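Local structure of putative endoribonuclease (Klebsiella pneumoniae, 3LYB) at residues V94-Y100 against I141-V147. The protein is probably an endoribonuclease of the L-PSP family, in the YjgF-like clan. Numbering follows the deposited sequence.
Sequences VIKLVQY and IEVEATV
Thr146 O takes two backbone N-H groups, both in weak bonds. Ile95 N lies 3.1 Å from Thr146 O. Lys96 N is 3.4 Å from the same oxygen. Two residues facing one make this a classic beta bulge. Beyond it the strands run antiparallel with regular pairing. Val98 and Glu144 bond in both directions, with Glu144 N to Val98 O at 2.7 Å and the donor in the carbonyl plane. Tyr100 and Glu142 form the next hydrogen-bonded pair.

Leu97, Gln99, Val143 and Ala145 share one face, which helices 60-85 and 107-115 cover. Leu97 CD2 touches Ala145 CB at 3.8 Å and also meets Val143 CG1. The Gln99 chain lies alongside Val143, its CG 3.7 Å from Val143 CG2. It then bends at chi2 (132°), and its buried amide bonds to Tyr110, Ser125 and Thr126.

Lys96, Val98, Tyr100, Glu142, Glu144 and Thr146 share the other face. Lys96 CD runs beside Thr146, 3.9 Å from Thr146 OG1. With CG anti to the backbone N (chi1 178°), Glu144 extends beside Val98, its OE2 4.1 Å from Val98 CG2. Glu144 OE2 makes a salt bridge to Lys96 of the second subunit, and OE1 a hydrogen bond to Thr126 there. Lys96 NZ makes a salt bridge to Glu144 of the third subunit. The two inner strands thus have a mostly apolar, helix-covered face and another where Lys96 and Glu144 pair between subunits, consistent with this family's trimers.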
ATOM      1  N   VAL B  94      -2.993 -33.865  25.424  1.00 48.13           N
ATOM      2  CA  VAL B  94      -3.062 -32.488  24.967  1.00 47.36           C
ATOM      3  C   VAL B  94      -4.444 -32.244  24.398  1.00 46.54           C
ATOM      4  O   VAL B  94      -4.681 -32.570  23.238  1.00 47.33           O
ATOM      5  CB  VAL B  94      -2.065 -32.226  23.838  1.00 47.63           C
ATOM      6  CG1 VAL B  94      -2.058 -30.755  23.484  1.00 47.17           C
ATOM      7  CG2 VAL B  94      -0.654 -32.701  24.230  1.00 48.30           C
ATOM      8  N   ILE B  95      -5.349 -31.685  25.199  1.00 44.91           N
ATOM      9  CA  ILE B  95      -6.747 -31.518  24.778  1.00 44.09           C
ATOM     10  C   ILE B  95      -7.094 -30.203  24.045  1.00 42.63           C
ATOM     11  O   ILE B  95      -8.104 -30.128  23.329  1.00 42.79           O
ATOM     12  CB  ILE B  95      -7.738 -31.660  25.963  1.00 44.51           C
ATOM     13  CG1 ILE B  95      -7.354 -30.693  27.075  1.00 44.94           C
ATOM     14  CG2 ILE B  95      -7.788 -33.112  26.461  1.00 45.64           C
ATOM     15  CD1 ILE B  95      -8.487 -29.872  27.557  1.00 48.40           C
ATOM     16  N   LYS B  96      -6.284 -29.167  24.239  1.00 40.43           N
ATOM     17  CA  LYS B  96      -6.559 -27.865  23.640  1.00 37.96           C
ATOM     18  C   LYS B  96      -5.331 -27.403  22.885  1.00 36.18           C
ATOM     19  O   LYS B  96      -4.205 -27.477  23.387  1.00 35.55           O
ATOM     20  CB  LYS B  96      -6.928 -26.857  24.735  1.00 38.14           C
ATOM     21  CG  LYS B  96      -7.513 -25.524  24.280  1.00 38.90           C
ATOM     22  CD  LYS B  96      -7.200 -24.459  25.338  1.00 41.56           C
ATOM     23  CE  LYS B  96      -8.286 -23.410  25.492  1.00 41.15           C
ATOM     24  NZ  LYS B  96      -8.458 -22.647  24.245  1.00 41.36           N
ATOM     25  N   LEU B  97      -5.541 -26.955  21.658  1.00 34.37           N
ATOM     26  CA  LEU B  97      -4.475 -26.251  20.928  1.00 32.62           C
ATOM     27  C   LEU B  97      -4.950 -24.882  20.473  1.00 31.67           C
ATOM     28  O   LEU B  97      -6.067 -24.745  19.942  1.00 31.56           O
ATOM     29  CB  LEU B  97      -4.004 -27.054  19.719  1.00 32.01           C
ATOM     30  CG  LEU B  97      -3.329 -28.407  19.940  1.00 31.57           C
ATOM     31  CD1 LEU B  97      -2.886 -28.878  18.592  1.00 31.39           C
ATOM     32  CD2 LEU B  97      -2.148 -28.372  20.905  1.00 30.17           C
ATOM     33  N   VAL B  98      -4.119 -23.867  20.692  1.00 30.36           N
ATOM     34  CA  VAL B  98      -4.335 -22.570  20.036  1.00 29.20           C
ATOM     35  C   VAL B  98      -3.243 -22.398  18.967  1.00 28.96           C
ATOM     36  O   VAL B  98      -2.052 -22.406  19.280  1.00 28.41           O
ATOM     37  CB  VAL B  98      -4.442 -21.360  21.026  1.00 28.92           C
ATOM     38  CG1 VAL B  98      -4.741 -20.094  20.268  1.00 27.33           C
ATOM     39  CG2 VAL B  98      -5.539 -21.588  22.044  1.00 26.64           C
ATOM     40  N   GLN B  99      -3.666 -22.283  17.711  1.00 28.44           N
ATOM     41  CA  GLN B  99      -2.736 -22.216  16.592  1.00 28.51           C
ATOM     42  C   GLN B  99      -2.776 -20.884  15.846  1.00 28.13           C
ATOM     43  O   GLN B  99      -3.813 -20.474  15.339  1.00 28.61           O
ATOM     44  CB  GLN B  99      -3.017 -23.362  15.632  1.00 29.08           C
ATOM     45  CG  GLN B  99      -2.782 -24.748  16.256  1.00 30.18           C
ATOM     46  CD  GLN B  99      -3.934 -25.686  15.997  1.00 32.24           C
ATOM     47  OE1 GLN B  99      -3.726 -26.839  15.672  1.00 35.21           O
ATOM     48  NE2 GLN B  99      -5.164 -25.197  16.150  1.00 32.58           N
ATOM     49  N   TYR B 100      -1.616 -20.240  15.765  1.00 27.91           N
ATOM     50  CA  TYR B 100      -1.450 -18.910  15.205  1.00 27.06           C
ATOM     51  C   TYR B 100      -0.670 -18.957  13.899  1.00 26.61           C
ATOM     52  O   TYR B 100       0.447 -19.456  13.858  1.00 26.04           O
ATOM     53  CB  TYR B 100      -0.671 -18.068  16.204  1.00 27.49           C
ATOM     54  CG  TYR B 100      -1.340 -17.866  17.551  1.00 28.28           C
ATOM     55  CD1 TYR B 100      -2.370 -16.943  17.696  1.00 27.64           C
ATOM     56  CD2 TYR B 100      -0.920 -18.576  18.681  1.00 29.56           C
ATOM     57  CE1 TYR B 100      -2.983 -16.734  18.910  1.00 29.83           C
ATOM     58  CE2 TYR B 100      -1.524 -18.373  19.925  1.00 30.96           C
ATOM     59  CZ  TYR B 100      -2.553 -17.432  20.029  1.00 33.29           C
ATOM     60  OH  TYR B 100      -3.184 -17.193  21.237  1.00 36.52           O
ATOM     61  N   ILE B 141       4.064 -20.352  11.956  1.00 27.25           N
ATOM     62  CA  ILE B 141       3.100 -21.094  12.758  1.00 27.58           C
ATOM     63  C   ILE B 141       3.579 -21.097  14.199  1.00 28.33           C
ATOM     64  O   ILE B 141       4.754 -21.247  14.461  1.00 29.42           O
ATOM     65  CB  ILE B 141       2.929 -22.551  12.226  1.00 27.42           C
ATOM     66  CG1 ILE B 141       2.016 -23.377  13.125  1.00 25.70           C
ATOM     67  CG2 ILE B 141       4.288 -23.272  12.078  1.00 28.03           C
ATOM     68  CD1 ILE B 141       0.560 -23.183  12.881  1.00 22.88           C
ATOM     69  N   GLU B 142       2.682 -20.884  15.139  1.00 29.19           N
ATOM     70  CA  GLU B 142       3.037 -21.024  16.539  1.00 30.43           C
ATOM     71  C   GLU B 142       1.850 -21.658  17.239  1.00 31.14           C
ATOM     72  O   GLU B 142       0.719 -21.169  17.085  1.00 31.35           O
ATOM     73  CB  GLU B 142       3.358 -19.675  17.175  1.00 30.19           C
ATOM     74  CG  GLU B 142       3.131 -19.704  18.679  1.00 31.90           C
ATOM     75  CD  GLU B 142       3.785 -18.569  19.433  1.00 34.60           C
ATOM     76  OE1 GLU B 142       4.440 -17.722  18.791  1.00 34.99           O
ATOM     77  OE2 GLU B 142       3.640 -18.522  20.684  1.00 35.56           O
ATOM     78  N   VAL B 143       2.096 -22.746  17.978  1.00 31.75           N
ATOM     79  CA  VAL B 143       1.010 -23.478  18.671  1.00 32.54           C
ATOM     80  C   VAL B 143       1.139 -23.406  20.173  1.00 33.03           C
ATOM     81  O   VAL B 143       2.227 -23.518  20.705  1.00 33.37           O
ATOM     82  CB  VAL B 143       0.937 -24.968  18.285  1.00 32.35           C
ATOM     83  CG1 VAL B 143      -0.259 -25.620  18.975  1.00 33.31           C
ATOM     84  CG2 VAL B 143       0.813 -25.134  16.796  1.00 31.30           C
ATOM     85  N   GLU B 144       0.018 -23.196  20.842  1.00 34.12           N
ATOM     86  CA  GLU B 144      -0.045 -23.178  22.299  1.00 35.44           C
ATOM     87  C   GLU B 144      -0.858 -24.380  22.759  1.00 35.32           C
ATOM     88  O   GLU B 144      -1.939 -24.627  22.257  1.00 35.08           O
ATOM     89  CB  GLU B 144      -0.692 -21.872  22.786  1.00 35.77           C
ATOM     90  CG  GLU B 144      -0.874 -21.747  24.302  1.00 37.80           C
ATOM     91  CD  GLU B 144      -1.962 -20.739  24.681  1.00 41.80           C
ATOM     92  OE1 GLU B 144      -1.742 -19.530  24.460  1.00 45.04           O
ATOM     93  OE2 GLU B 144      -3.037 -21.136  25.206  1.00 42.91           O
ATOM     94  N   ALA B 145      -0.329 -25.119  23.716  1.00 36.24           N
ATOM     95  CA  ALA B 145      -0.935 -26.371  24.121  1.00 37.77           C
ATOM     96  C   ALA B 145      -1.373 -26.349  25.568  1.00 38.87           C
ATOM     97  O   ALA B 145      -0.683 -25.826  26.445  1.00 39.67           O
ATOM     98  CB  ALA B 145       0.031 -27.540  23.873  1.00 37.68           C
ATOM     99  N   THR B 146      -2.533 -26.925  25.813  1.00 40.34           N
ATOM    100  CA  THR B 146      -2.962 -27.169  27.171  1.00 42.44           C
ATOM    101  C   THR B 146      -3.203 -28.676  27.414  1.00 43.53           C
ATOM    102  O   THR B 146      -3.813 -29.372  26.599  1.00 43.28           O
ATOM    103  CB  THR B 146      -4.168 -26.316  27.523  1.00 42.27           C
ATOM    104  OG1 THR B 146      -3.853 -24.951  27.229  1.00 43.28           O
ATOM    105  CG2 THR B 146      -4.482 -26.432  28.997  1.00 42.46           C
ATOM    106  N   VAL B 147      -2.689 -29.157  28.539  1.00 45.27           N
ATOM    107  CA  VAL B 147      -2.704 -30.580  28.856  1.00 47.23           C
ATOM    108  C   VAL B 147      -3.578 -30.904  30.087  1.00 48.17           C
ATOM    109  O   VAL B 147      -3.534 -30.193  31.098  1.00 48.03           O
ATOM    110  CB  VAL B 147      -1.262 -31.101  29.054  1.00 46.81           C
ATOM    111  CG1 VAL B 147      -1.213 -32.565  28.814  1.00 48.31           C
ATOM    112  CG2 VAL B 147      -0.322 -30.453  28.066  1.00 47.05           C
TER